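Local atomic coordinates of triphenylmethane reductase (Citrobacter sp., PDB entry 2JL1), a protein that probably reduces triphenylmethane dyes with a nicotinamide cofactor and binds NADP on a Rossmann-type fold of the NmrA-like family. Residues S2-G7 with A65-L70; K69-S74 with A103-A108; F137-L142 with N193-L198. One frame throughout, in Å; residues are numbered along the deposited sequence.

All three contacts join neighbouring strands of one parallel Rossmann-type sheet, and each has an end at the NADP pocket. Contacts 1 and 2 share strand 69-72, which has strand 3-5 on one side and strand 101-107 on the other. A4 O and L71 N, 2.7 Å apart, tie the two together. Contact 3 lies next to strand 101-107, where Y104 O is 2.9 Å from L138 N. Contact 2 is core, with an aromatic pair and a hydroxyl bond. Contact 1 is mostly aliphatic and largely buried, but partly exposed at S68 and K69. Contact 3 is buried along 137-141 and partly open at T195 to N197, where charged and amide groups join the leucines.

Contact 1. Residues S2-G7 with A65-L70. With NAP (NADP nicotinamide-adenine-dinucleotide phosphate), chain B.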
loop_
_atom_site.group_PDB
_atom_site.type_symbol
_atom_site.label_atom_id
_atom_site.label_comp_id
_atom_site.label_asym_id
_atom_site.label_seq_id
_atom_site.Cartn_x
_atom_site.Cartn_y
_atom_site.Cartn_z
ATOM N N SER A 2 8.556 24.916 -10.101
ATOM C CA SER A 2 9.013 24.737 -8.738
ATOM C C SER A 2 9.248 23.294 -8.312
ATOM O O SER A 2 8.569 22.362 -8.763
ATOM C CB SER A 2 8.010 25.368 -7.781
ATOM O OG SER A 2 6.768 24.707 -7.913
ATOM N N ILE A 3 10.215 23.151 -7.413
ATOM C CA ILE A 3 10.560 21.870 -6.803
ATOM C C ILE A 3 10.357 22.050 -5.295
ATOM O O ILE A 3 10.918 22.964 -4.698
ATOM C CB ILE A 3 12.012 21.471 -7.119
ATOM C CG1 ILE A 3 12.222 21.364 -8.638
ATOM C CG2 ILE A 3 12.383 20.157 -6.385
ATOM C CD1 ILE A 3 13.690 21.332 -9.078
ATOM N N ALA A 4 9.507 21.216 -4.709
ATOM C CA ALA A 4 9.207 21.272 -3.292
ATOM C C ALA A 4 9.756 20.022 -2.634
ATOM O O ALA A 4 9.730 18.937 -3.231
ATOM C CB ALA A 4 7.724 21.360 -3.067
ATOM N N VAL A 5 10.255 20.185 -1.416
ATOM C CA VAL A 5 10.896 19.094 -0.671
ATOM C C VAL A 5 10.234 19.056 0.680
ATOM O O VAL A 5 10.323 20.030 1.444
ATOM C CB VAL A 5 12.410 19.361 -0.496
ATOM C CG1 VAL A 5 13.122 18.227 0.273
ATOM C CG2 VAL A 5 13.093 19.591 -1.851
ATOM N N THR A 6 9.552 17.957 0.983
ATOM C CA THR A 6 9.027 17.744 2.340
ATOM C C THR A 6 10.164 17.253 3.244
ATOM O O THR A 6 11.217 16.909 2.745
ATOM C CB THR A 6 7.807 16.792 2.361
ATOM O OG1 THR A 6 8.247 15.424 2.268
ATOM C CG2 THR A 6 6.865 17.123 1.197
ATOM N N GLY A 7 9.966 17.208 4.563
ATOM C CA GLY A 7 11.083 16.870 5.473
ATOM C C GLY A 7 12.330 17.767 5.335
ATOM O O GLY A 7 13.467 17.359 5.665
ATOM N N ALA A 65 0.038 23.676 -3.173
ATOM C CA ALA A 65 -0.639 24.533 -4.148
ATOM C C ALA A 65 0.367 25.018 -5.169
ATOM O O ALA A 65 1.348 25.648 -4.823
ATOM C CB ALA A 65 -1.293 25.719 -3.460
ATOM N N GLY A 66 0.142 24.684 -6.427
ATOM C CA GLY A 66 0.974 25.196 -7.495
ATOM C C GLY A 66 2.343 24.576 -7.670
ATOM O O GLY A 66 3.096 25.029 -8.525
ATOM N N VAL A 67 2.696 23.546 -6.893
ATOM C CA VAL A 67 4.017 22.921 -7.100
ATOM C C VAL A 67 4.023 21.936 -8.270
ATOM O O VAL A 67 3.109 21.115 -8.435
ATOM C CB VAL A 67 4.724 22.381 -5.787
ATOM C CG1 VAL A 67 4.295 23.151 -4.555
ATOM C CG2 VAL A 67 4.517 20.920 -5.585
ATOM N N SER A 68 5.052 22.069 -9.104
ATOM C CA SER A 68 5.227 21.251 -10.287
ATOM C C SER A 68 5.813 19.882 -9.928
ATOM O O SER A 68 5.216 18.851 -10.230
ATOM C CB SER A 68 6.137 21.977 -11.275
ATOM O OG SER A 68 6.472 21.127 -12.353
ATOM N N LYS A 69 6.969 19.879 -9.269
ATOM C CA LYS A 69 7.613 18.630 -8.841
ATOM C C LYS A 69 7.716 18.525 -7.321
ATOM O O LYS A 69 8.251 19.425 -6.673
ATOM C CB LYS A 69 9.021 18.540 -9.424
ATOM C CG LYS A 69 9.094 18.426 -10.920
ATOM C CD LYS A 69 10.507 18.727 -11.398
ATOM C CE LYS A 69 10.763 18.158 -12.774
ATOM N NZ LYS A 69 11.952 18.827 -13.375
ATOM N N LEU A 70 7.262 17.399 -6.764
ATOM C CA LEU A 70 7.282 17.194 -5.308
ATOM C C LEU A 70 8.221 16.072 -4.914
ATOM O O LEU A 70 8.088 14.942 -5.405
ATOM C CB LEU A 70 5.871 16.886 -4.770
ATOM C CG LEU A 70 5.771 16.583 -3.262
ATOM C CD1 LEU A 70 6.136 17.802 -2.407
ATOM C CD2 LEU A 70 4.410 15.998 -2.859
HETATM P PA NAP B . 15.211 13.034 9.936
HETATM O O1A NAP B . 14.844 12.372 11.218
HETATM O O2A NAP B . 16.409 13.898 9.995
HETATM O O5B NAP B . 13.989 13.869 9.343
HETATM C C5B NAP B . 12.641 13.459 9.408
HETATM C C4B NAP B . 11.857 14.652 8.882
HETATM O O4B NAP B . 10.460 14.387 8.895
HETATM C C3B NAP B . 12.118 15.852 9.793
HETATM O O3B NAP B . 12.393 16.985 9.009
HETATM C C2B NAP B . 10.813 16.053 10.509
HETATM O O2B NAP B . 10.549 17.409 10.691
HETATM C C1B NAP B . 9.829 15.497 9.501
HETATM N N9A NAP B . 8.556 15.194 10.169
HETATM C C8A NAP B . 8.344 14.432 11.285
HETATM N N7A NAP B . 7.016 14.436 11.544
HETATM C C5A NAP B . 6.394 15.209 10.623
HETATM C C6A NAP B . 5.059 15.562 10.428
HETATM N N6A NAP B . 4.105 15.122 11.244
HETATM N N1A NAP B . 4.732 16.379 9.370
HETATM C C2A NAP B . 5.711 16.854 8.525
HETATM N N3A NAP B . 7.027 16.499 8.715
HETATM C C4A NAP B . 7.357 15.693 9.755
HETATM O O3 NAP B . 15.425 11.850 8.843
HETATM P PN NAP B . 16.515 11.696 7.668
HETATM O O1N NAP B . 16.523 12.966 6.924
HETATM O O2N NAP B . 17.780 11.167 8.248
HETATM O O5D NAP B . 15.802 10.576 6.699
HETATM C C5D NAP B . 14.615 10.904 5.990
HETATM C C4D NAP B . 13.538 9.814 6.028
HETATM O O4D NAP B . 14.102 8.583 5.609
HETATM C C3D NAP B . 12.989 9.566 7.435
HETATM O O3D NAP B . 11.845 10.315 7.759
HETATM C C2D NAP B . 12.700 8.077 7.472
HETATM O O2D NAP B . 11.396 7.729 7.059
HETATM C C1D NAP B . 13.658 7.522 6.441
HETATM N N1N NAP B . 14.755 6.843 7.152
HETATM C C2N NAP B . 15.577 6.059 6.407
HETATM C C3N NAP B . 16.586 5.362 7.006
HETATM C C7N NAP B . 17.468 4.497 6.213
HETATM O O7N NAP B . 18.571 3.916 6.903
HETATM N N7N NAP B . 17.143 4.293 4.930
HETATM C C4N NAP B . 16.840 5.535 8.383
HETATM C C5N NAP B . 16.061 6.404 9.106
HETATM C C6N NAP B . 14.970 7.021 8.486
HETATM P P2B NAP B . 10.924 18.175 12.063
HETATM O O1X NAP B . 12.254 18.868 11.840
HETATM O O2X NAP B . 11.046 17.223 13.241
HETATM O O3X NAP B . 9.799 19.164 12.285
#
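In the parallel sheet of the Rossmann-type fold, strand 3-5 lies beside strand 69-72, with I3 paired to K69 and A4 to L70. The first strand of the chain thus borders the fourth, as is usual in this fold. K69 supplies both backbone bonds of the pairing. Its N donates to S2 O at 3.0 Å, and its O accepts A4 N at 2.9 Å. Both bonds are nearly straight, and they flank I3. The hydroxyl of S2 adds a weak third bond, taken from S68 N at 3.4 Å. S2 OG is turned between its own backbone N and carbonyl carbon (chi1 62°), which sets it against the loop ahead of strand 69-72, over V67 CA.

On the A4 face, A4 CB packs against V67 CG2 and against L70 CD1 at 4.0 Å. L70 CD1 also reaches T6 CG2 at 3.7 Å, the two side chains crossing at about a right angle. On the I3 face, I3 and K69 run alongside each other, with I3 CG1 4.2 Å from K69 CD. The extended K69 chain then carries NZ on to L186 O. T6 OG1 is hydrogen-bonded to Y54 OH and I73 N. After T6 the chain enters the glycine-rich nucleotide loop, and there G7 O lies 3.5 Å from the cofactor ribose atom O3B.

Contact 2. Residues K69-S74 with A103-A108. With NAP (NADP nicotinamide-adenine-dinucleotide phosphate), chain B.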
loop_
_atom_site.group_PDB
_atom_site.type_symbol
_atom_site.label_atom_id
_atom_site.label_comp_id
_atom_site.label_asym_id
_atom_site.label_seq_id
_atom_site.Cartn_x
_atom_site.Cartn_y
_atom_site.Cartn_z
ATOM N N LYS A 69 6.969 19.879 -9.269
ATOM C CA LYS A 69 7.613 18.630 -8.841
ATOM C C LYS A 69 7.716 18.525 -7.321
ATOM O O LYS A 69 8.251 19.425 -6.673
ATOM C CB LYS A 69 9.021 18.540 -9.424
ATOM C CG LYS A 69 9.094 18.426 -10.920
ATOM C CD LYS A 69 10.507 18.727 -11.398
ATOM C CE LYS A 69 10.763 18.158 -12.774
ATOM N NZ LYS A 69 11.952 18.827 -13.375
ATOM N N LEU A 70 7.262 17.399 -6.764
ATOM C CA LEU A 70 7.282 17.194 -5.308
ATOM C C LEU A 70 8.221 16.072 -4.914
ATOM O O LEU A 70 8.088 14.942 -5.405
ATOM C CB LEU A 70 5.871 16.886 -4.770
ATOM C CG LEU A 70 5.771 16.583 -3.262
ATOM C CD1 LEU A 70 6.136 17.802 -2.407
ATOM C CD2 LEU A 70 4.410 15.998 -2.859
ATOM N N LEU A 71 9.173 16.369 -4.029
ATOM C CA LEU A 71 9.946 15.281 -3.400
ATOM C C LEU A 71 9.319 14.997 -2.038
ATOM O O LEU A 71 9.432 15.795 -1.100
ATOM C CB LEU A 71 11.436 15.600 -3.296
ATOM C CG LEU A 71 12.251 14.489 -2.582
ATOM C CD1 LEU A 71 12.274 13.167 -3.406
ATOM C CD2 LEU A 71 13.651 14.948 -2.261
ATOM N N PHE A 72 8.645 13.851 -1.965
ATOM C CA PHE A 72 7.959 13.392 -0.788
ATOM C C PHE A 72 9.000 12.537 -0.034
ATOM O O PHE A 72 9.327 11.437 -0.457
ATOM C CB PHE A 72 6.739 12.585 -1.256
ATOM C CG PHE A 72 5.995 11.855 -0.162
ATOM C CD1 PHE A 72 6.292 12.068 1.188
ATOM C CD2 PHE A 72 4.980 10.962 -0.492
ATOM C CE1 PHE A 72 5.617 11.375 2.194
ATOM C CE2 PHE A 72 4.281 10.287 0.514
ATOM C CZ PHE A 72 4.634 10.493 1.865
ATOM N N ILE A 73 9.569 13.083 1.038
ATOM C CA ILE A 73 10.524 12.340 1.862
ATOM C C ILE A 73 9.706 11.690 2.958
ATOM O O ILE A 73 8.906 12.362 3.594
ATOM C CB ILE A 73 11.631 13.266 2.443
ATOM C CG1 ILE A 73 12.510 13.829 1.306
ATOM C CG2 ILE A 73 12.444 12.530 3.568
ATOM C CD1 ILE A 73 13.620 14.770 1.781
ATOM N N SER A 74 9.902 10.383 3.193
ATOM C CA SER A 74 9.056 9.648 4.132
ATOM C C SER A 74 9.159 10.196 5.553
ATOM O O SER A 74 10.174 10.772 5.924
ATOM C CB SER A 74 9.368 8.134 4.103
ATOM O OG SER A 74 10.770 7.887 4.181
ATOM N N ALA A 103 8.291 12.430 -6.671
ATOM C CA ALA A 103 9.371 11.504 -6.274
ATOM C C ALA A 103 9.173 11.142 -4.808
ATOM O O ALA A 103 8.887 12.033 -4.000
ATOM C CB ALA A 103 10.749 12.147 -6.460
ATOM N N TYR A 104 9.376 9.865 -4.470
ATOM C CA TYR A 104 9.158 9.354 -3.125
ATOM C C TYR A 104 10.386 8.537 -2.639
ATOM O O TYR A 104 10.868 7.651 -3.346
ATOM C CB TYR A 104 7.880 8.489 -3.076
ATOM C CG TYR A 104 7.708 7.782 -1.736
ATOM C CD1 TYR A 104 7.516 8.513 -0.552
ATOM C CD2 TYR A 104 7.810 6.400 -1.646
ATOM C CE1 TYR A 104 7.398 7.874 0.684
ATOM C CE2 TYR A 104 7.698 5.747 -0.405
ATOM C CZ TYR A 104 7.503 6.491 0.739
ATOM O OH TYR A 104 7.408 5.855 1.938
ATOM N N THR A 105 10.885 8.854 -1.444
ATOM C CA THR A 105 12.000 8.129 -0.839
ATOM C C THR A 105 11.482 6.856 -0.172
ATOM O O THR A 105 10.996 6.881 0.988
ATOM C CB THR A 105 12.757 8.979 0.221
ATOM O OG1 THR A 105 11.851 9.374 1.245
ATOM C CG2 THR A 105 13.388 10.220 -0.435
ATOM N N GLY A 106 11.614 5.755 -0.902
ATOM C CA GLY A 106 11.152 4.432 -0.462
ATOM C C GLY A 106 12.322 3.653 0.099
ATOM O O GLY A 106 13.234 4.227 0.687
ATOM N N TYR A 107 12.281 2.342 -0.056
ATOM C CA TYR A 107 13.273 1.470 0.568
ATOM C C TYR A 107 13.616 0.408 -0.471
ATOM O O TYR A 107 12.716 -0.194 -1.063
ATOM C CB TYR A 107 12.700 0.892 1.863
ATOM C CG TYR A 107 13.611 -0.043 2.621
ATOM C CD1 TYR A 107 14.874 0.384 3.059
ATOM C CD2 TYR A 107 13.204 -1.344 2.922
ATOM C CE1 TYR A 107 15.737 -0.476 3.770
ATOM C CE2 TYR A 107 14.058 -2.222 3.641
ATOM C CZ TYR A 107 15.324 -1.768 4.063
ATOM O OH TYR A 107 16.184 -2.608 4.761
ATOM N N ALA A 108 14.915 0.245 -0.744
ATOM C CA ALA A 108 15.397 -0.633 -1.799
ATOM C C ALA A 108 15.007 -2.059 -1.500
ATOM O O ALA A 108 15.030 -2.505 -0.338
ATOM C CB ALA A 108 16.912 -0.522 -1.940
HETATM P PA NAP B . 15.211 13.034 9.936
HETATM O O1A NAP B . 14.844 12.372 11.218
HETATM O O2A NAP B . 16.409 13.898 9.995
HETATM O O5B NAP B . 13.989 13.869 9.343
HETATM C C5B NAP B . 12.641 13.459 9.408
HETATM C C4B NAP B . 11.857 14.652 8.882
HETATM O O4B NAP B . 10.460 14.387 8.895
HETATM C C3B NAP B . 12.118 15.852 9.793
HETATM O O3B NAP B . 12.393 16.985 9.009
HETATM C C2B NAP B . 10.813 16.053 10.509
HETATM O O2B NAP B . 10.549 17.409 10.691
HETATM C C1B NAP B . 9.829 15.497 9.501
HETATM N N9A NAP B . 8.556 15.194 10.169
HETATM C C8A NAP B . 8.344 14.432 11.285
HETATM N N7A NAP B . 7.016 14.436 11.544
HETATM C C5A NAP B . 6.394 15.209 10.623
HETATM C C6A NAP B . 5.059 15.562 10.428
HETATM N N6A NAP B . 4.105 15.122 11.244
HETATM N N1A NAP B . 4.732 16.379 9.370
HETATM C C2A NAP B . 5.711 16.854 8.525
HETATM N N3A NAP B . 7.027 16.499 8.715
HETATM C C4A NAP B . 7.357 15.693 9.755
HETATM O O3 NAP B . 15.425 11.850 8.843
HETATM P PN NAP B . 16.515 11.696 7.668
HETATM O O1N NAP B . 16.523 12.966 6.924
HETATM O O2N NAP B . 17.780 11.167 8.248
HETATM O O5D NAP B . 15.802 10.576 6.699
HETATM C C5D NAP B . 14.615 10.904 5.990
HETATM C C4D NAP B . 13.538 9.814 6.028
HETATM O O4D NAP B . 14.102 8.583 5.609
HETATM C C3D NAP B . 12.989 9.566 7.435
HETATM O O3D NAP B . 11.845 10.315 7.759
HETATM C C2D NAP B . 12.700 8.077 7.472
HETATM O O2D NAP B . 11.396 7.729 7.059
HETATM C C1D NAP B . 13.658 7.522 6.441
HETATM N N1N NAP B . 14.755 6.843 7.152
HETATM C C2N NAP B . 15.577 6.059 6.407
HETATM C C3N NAP B . 16.586 5.362 7.006
HETATM C C7N NAP B . 17.468 4.497 6.213
HETATM O O7N NAP B . 18.571 3.916 6.903
HETATM N N7N NAP B . 17.143 4.293 4.930
HETATM C C4N NAP B . 16.840 5.535 8.383
HETATM C C5N NAP B . 16.061 6.404 9.106
HETATM C C6N NAP B . 14.970 7.021 8.486
HETATM P P2B NAP B . 10.924 18.175 12.063
HETATM O O1X NAP B . 12.254 18.868 11.840
HETATM O O2X NAP B . 11.046 17.223 13.241
HETATM O O3X NAP B . 9.799 19.164 12.285
HETATM O O HOH W 1 13.109 6.282 2.965
#
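Y104 packs beside F72 within a beta-alpha-beta unit of the Rossmann-type fold, strand 69-72, helix 80-96 and strand 101-107. The two strands are parallel, their axes 12° apart, with L71 paired to A103 and F72 to Y104. Backbone bonds run from A103 N to L70 O, from F72 N to A103 O and from T105 N to F72 O.

Y104 CB leaves the sheet on the same face as F72. Both side chains hold CG opposite the backbone N (chi1 172° in each), and they run side by side. Next along the Y104 ring, CD1 lies 3.4 Å from F72 O. The same CD1 sits over one face of the F72 ring, near its rim, 3.5 Å from F72 CD2. The pair is edge-to-face, with the edge of Y104 toward F72 and the planes at 53°. Further out, Y104 CE1 is 4.0 Å from S74 CB. At the tip, Y104 OH touches S74 CB, while its hydrogen bond goes to H121 ND1 of helix 117-130.

The other face carries smaller groups. L71 CD1 meets A103 CB at 3.6 Å. Past the paired residues, a side chain takes over from the backbone: S74 N donates to T105 OG1 at 2.9 Å. This bond ties S74 to strand 101-107 just where the chain reaches NADP. One water bridges S74 OG and T105 O, and it donates to the carbonyl. I73 CG2 lies 3.6 Å from the cofactor atom C5D. The cofactor hydroxyl O3D donates to S74 O, 2.5 Å away.

Contact 3. Residues F137-L142 with N193-L198; sequences FLRNAL and NKTYNL. With NAP (NADP nicotinamide-adenine-dinucleotide phosphate), chain B.
R139 reaches across to T195 and N197 of the neighbouring strand at the edge of the Rossmann-type sheet, where strands 137-140 and 194-198 run parallel. R139 CD touches T195 CG2 at 3.4 Å and N197 OD1 at 3.3 Å. R139 and N197 point the same way, with guanidinium and amide planes 70° apart. N197 OD1 lies at the guanidinium edge, near its plane. R139 CG sits opposite the carbonyl carbon, beside the backbone N (chi1 -69°), and the chain then runs extended, taking CD and NE past T195 CG2. On this same face, T195 OG1 sits at the edge of the F137 ring, 3.5 Å from F137 CD1.

The reverse face is more apolar. L198 CD1 meets L138 CD2 at 3.8 Å and N140 OD1 at 3.5 Å.

Five backbone bonds set these side chains in place. F137 N donates to K194 O, Y196 N to F137 O, R139 N to Y196 O and L198 N to R139 O. A141 N donates to L198 O at 2.9 Å, with the donor tilted 33° from the carbonyl plane. A141 O, just past the strand end, accepts the nicotinamide amide N7N of NADP at 3.1 Å. The A141 N bond to the outer strand thus probably helps to hold this carbonyl.

Further out, R139 forms salt bridges to E125 and E111, and N197 OD1 accepts F109 N. Helix 117-130 packs on the F137 and R139 face. Helix 175-186 packs on the L138 and L198 face. Strand 135-140 runs between strand 101-107 and the edge strand 194-198.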
loop_
_atom_site.group_PDB
_atom_site.type_symbol
_atom_site.label_atom_id
_atom_site.label_comp_id
_atom_site.label_asym_id
_atom_site.label_seq_id
_atom_site.Cartn_x
_atom_site.Cartn_y
_atom_site.Cartn_z
ATOM N N PHE A 137 10.280 6.430 -7.934
ATOM C CA PHE A 137 10.465 5.806 -6.634
ATOM C C PHE A 137 11.965 5.670 -6.409
ATOM O O PHE A 137 12.663 4.924 -7.103
ATOM C CB PHE A 137 9.731 4.465 -6.572
ATOM C CG PHE A 137 8.239 4.594 -6.671
ATOM C CD1 PHE A 137 7.482 3.590 -7.265
ATOM C CD2 PHE A 137 7.586 5.724 -6.183
ATOM C CE1 PHE A 137 6.098 3.688 -7.336
ATOM C CE2 PHE A 137 6.189 5.836 -6.296
ATOM C CZ PHE A 137 5.459 4.812 -6.877
ATOM N N LEU A 138 12.453 6.493 -5.500
ATOM C CA LEU A 138 13.839 6.569 -5.133
ATOM C C LEU A 138 13.975 5.619 -3.957
ATOM O O LEU A 138 13.761 5.995 -2.792
ATOM C CB LEU A 138 14.177 8.019 -4.706
ATOM C CG LEU A 138 14.025 9.108 -5.781
ATOM C CD1 LEU A 138 14.005 10.539 -5.166
ATOM C CD2 LEU A 138 15.110 8.989 -6.849
ATOM N N ARG A 139 14.259 4.357 -4.251
ATOM C CA ARG A 139 14.233 3.341 -3.198
ATOM C C ARG A 139 15.582 3.306 -2.497
ATOM O O ARG A 139 16.522 2.681 -2.978
ATOM C CB ARG A 139 13.891 1.972 -3.789
ATOM C CG ARG A 139 12.461 1.838 -4.282
ATOM C CD ARG A 139 12.211 0.402 -4.663
ATOM N NE ARG A 139 10.788 0.066 -4.645
ATOM C CZ ARG A 139 10.340 -1.193 -4.679
ATOM N NH1 ARG A 139 11.208 -2.205 -4.751
ATOM N NH2 ARG A 139 9.039 -1.453 -4.635
ATOM N N ASN A 140 15.685 4.011 -1.373
ATOM C CA ASN A 140 16.981 4.230 -0.733
ATOM C C ASN A 140 17.442 3.011 0.055
ATOM O O ASN A 140 16.632 2.321 0.649
ATOM C CB ASN A 140 16.936 5.457 0.183
ATOM C CG ASN A 140 16.856 6.765 -0.590
ATOM O OD1 ASN A 140 17.098 6.811 -1.805
ATOM N ND2 ASN A 140 16.477 7.826 0.102
ATOM N N ALA A 141 18.760 2.784 0.064
ATOM C CA ALA A 141 19.397 1.877 1.004
ATOM C C ALA A 141 19.339 2.432 2.434
ATOM O O ALA A 141 19.073 3.622 2.653
ATOM C CB ALA A 141 20.875 1.692 0.612
ATOM N N LEU A 142 19.609 1.564 3.409
ATOM C CA LEU A 142 19.971 2.037 4.735
ATOM C C LEU A 142 21.103 3.067 4.631
ATOM O O LEU A 142 21.947 2.961 3.741
ATOM C CB LEU A 142 20.415 0.866 5.602
ATOM C CG LEU A 142 19.396 -0.263 5.810
ATOM C CD1 LEU A 142 20.100 -1.422 6.565
ATOM C CD2 LEU A 142 18.166 0.273 6.604
ATOM N N ASN A 193 7.929 7.692 -14.159
ATOM C CA ASN A 193 7.431 6.324 -14.043
ATOM C C ASN A 193 8.539 5.272 -13.917
ATOM O O ASN A 193 8.483 4.205 -14.533
ATOM C CB ASN A 193 6.473 6.025 -15.199
ATOM C CG ASN A 193 5.321 7.007 -15.257
ATOM O OD1 ASN A 193 4.898 7.425 -16.345
ATOM N ND2 ASN A 193 4.791 7.372 -14.095
ATOM N N LYS A 194 9.541 5.578 -13.100
ATOM C CA LYS A 194 10.693 4.674 -12.896
ATOM C C LYS A 194 10.902 4.387 -11.429
ATOM O O LYS A 194 10.588 5.228 -10.584
ATOM C CB LYS A 194 11.977 5.323 -13.431
ATOM C CG LYS A 194 11.932 5.708 -14.883
ATOM C CD LYS A 194 12.425 4.609 -15.764
ATOM C CE LYS A 194 12.232 4.977 -17.220
ATOM N NZ LYS A 194 13.337 5.860 -17.710
ATOM N N THR A 195 11.421 3.192 -11.139
ATOM C CA THR A 195 11.824 2.794 -9.798
ATOM C C THR A 195 13.338 2.593 -9.856
ATOM O O THR A 195 13.846 1.953 -10.786
ATOM C CB THR A 195 11.077 1.493 -9.316
ATOM O OG1 THR A 195 9.657 1.723 -9.300
ATOM C CG2 THR A 195 11.505 1.075 -7.914
ATOM N N TYR A 196 14.056 3.171 -8.885
ATOM C CA TYR A 196 15.488 2.955 -8.745
ATOM C C TYR A 196 15.757 2.333 -7.396
ATOM O O TYR A 196 15.194 2.768 -6.396
ATOM C CB TYR A 196 16.269 4.286 -8.869
ATOM C CG TYR A 196 16.104 4.931 -10.205
ATOM C CD1 TYR A 196 16.622 4.339 -11.357
ATOM C CD2 TYR A 196 15.393 6.120 -10.334
ATOM C CE1 TYR A 196 16.434 4.932 -12.635
ATOM C CE2 TYR A 196 15.200 6.709 -11.570
ATOM C CZ TYR A 196 15.721 6.123 -12.711
ATOM O OH TYR A 196 15.525 6.729 -13.922
ATOM N N ASN A 197 16.596 1.305 -7.357
ATOM C CA ASN A 197 17.060 0.765 -6.071
ATOM C C ASN A 197 18.427 1.383 -5.809
ATOM O O ASN A 197 19.405 1.006 -6.430
ATOM C CB ASN A 197 17.074 -0.777 -6.084
ATOM C CG ASN A 197 15.676 -1.380 -6.137
ATOM O OD1 ASN A 197 14.918 -1.386 -5.142
ATOM N ND2 ASN A 197 15.336 -1.936 -7.288
ATOM N N LEU A 198 18.457 2.387 -4.926
ATOM C CA LEU A 198 19.617 3.239 -4.713
ATOM C C LEU A 198 20.490 2.702 -3.579
ATOM O O LEU A 198 20.330 3.066 -2.414
ATOM C CB LEU A 198 19.171 4.716 -4.499
ATOM C CG LEU A 198 18.336 5.351 -5.630
ATOM C CD1 LEU A 198 17.779 6.746 -5.251
ATOM C CD2 LEU A 198 19.141 5.443 -6.965
HETATM P PA NAP B . 15.211 13.034 9.936
HETATM O O1A NAP B . 14.844 12.372 11.218
HETATM O O2A NAP B . 16.409 13.898 9.995
HETATM O O5B NAP B . 13.989 13.869 9.343
HETATM C C5B NAP B . 12.641 13.459 9.408
HETATM C C4B NAP B . 11.857 14.652 8.882
HETATM O O4B NAP B . 10.460 14.387 8.895
HETATM C C3B NAP B . 12.118 15.852 9.793
HETATM O O3B NAP B . 12.393 16.985 9.009
HETATM C C2B NAP B . 10.813 16.053 10.509
HETATM O O2B NAP B . 10.549 17.409 10.691
HETATM C C1B NAP B . 9.829 15.497 9.501
HETATM N N9A NAP B . 8.556 15.194 10.169
HETATM C C8A NAP B . 8.344 14.432 11.285
HETATM N N7A NAP B . 7.016 14.436 11.544
HETATM C C5A NAP B . 6.394 15.209 10.623
HETATM C C6A NAP B . 5.059 15.562 10.428
HETATM N N6A NAP B . 4.105 15.122 11.244
HETATM N N1A NAP B . 4.732 16.379 9.370
HETATM C C2A NAP B . 5.711 16.854 8.525
HETATM N N3A NAP B . 7.027 16.499 8.715
HETATM C C4A NAP B . 7.357 15.693 9.755
HETATM O O3 NAP B . 15.425 11.850 8.843
HETATM P PN NAP B . 16.515 11.696 7.668
HETATM O O1N NAP B . 16.523 12.966 6.924
HETATM O O2N NAP B . 17.780 11.167 8.248
HETATM O O5D NAP B . 15.802 10.576 6.699
HETATM C C5D NAP B . 14.615 10.904 5.990
HETATM C C4D NAP B . 13.538 9.814 6.028
HETATM O O4D NAP B . 14.102 8.583 5.609
HETATM C C3D NAP B . 12.989 9.566 7.435
HETATM O O3D NAP B . 11.845 10.315 7.759
HETATM C C2D NAP B . 12.700 8.077 7.472
HETATM O O2D NAP B . 11.396 7.729 7.059
HETATM C C1D NAP B . 13.658 7.522 6.441
HETATM N N1N NAP B . 14.755 6.843 7.152
HETATM C C2N NAP B . 15.577 6.059 6.407
HETATM C C3N NAP B . 16.586 5.362 7.006
HETATM C C7N NAP B . 17.468 4.497 6.213
HETATM O O7N NAP B . 18.571 3.916 6.903
HETATM N N7N NAP B . 17.143 4.293 4.930
HETATM C C4N NAP B . 16.840 5.535 8.383
HETATM C C5N NAP B . 16.061 6.404 9.106
HETATM C C6N NAP B . 14.970 7.021 8.486
HETATM P P2B NAP B . 10.924 18.175 12.063
HETATM O O1X NAP B . 12.254 18.868 11.840
HETATM O O2X NAP B . 11.046 17.223 13.241
HETATM O O3X NAP B . 9.799 19.164 12.285
#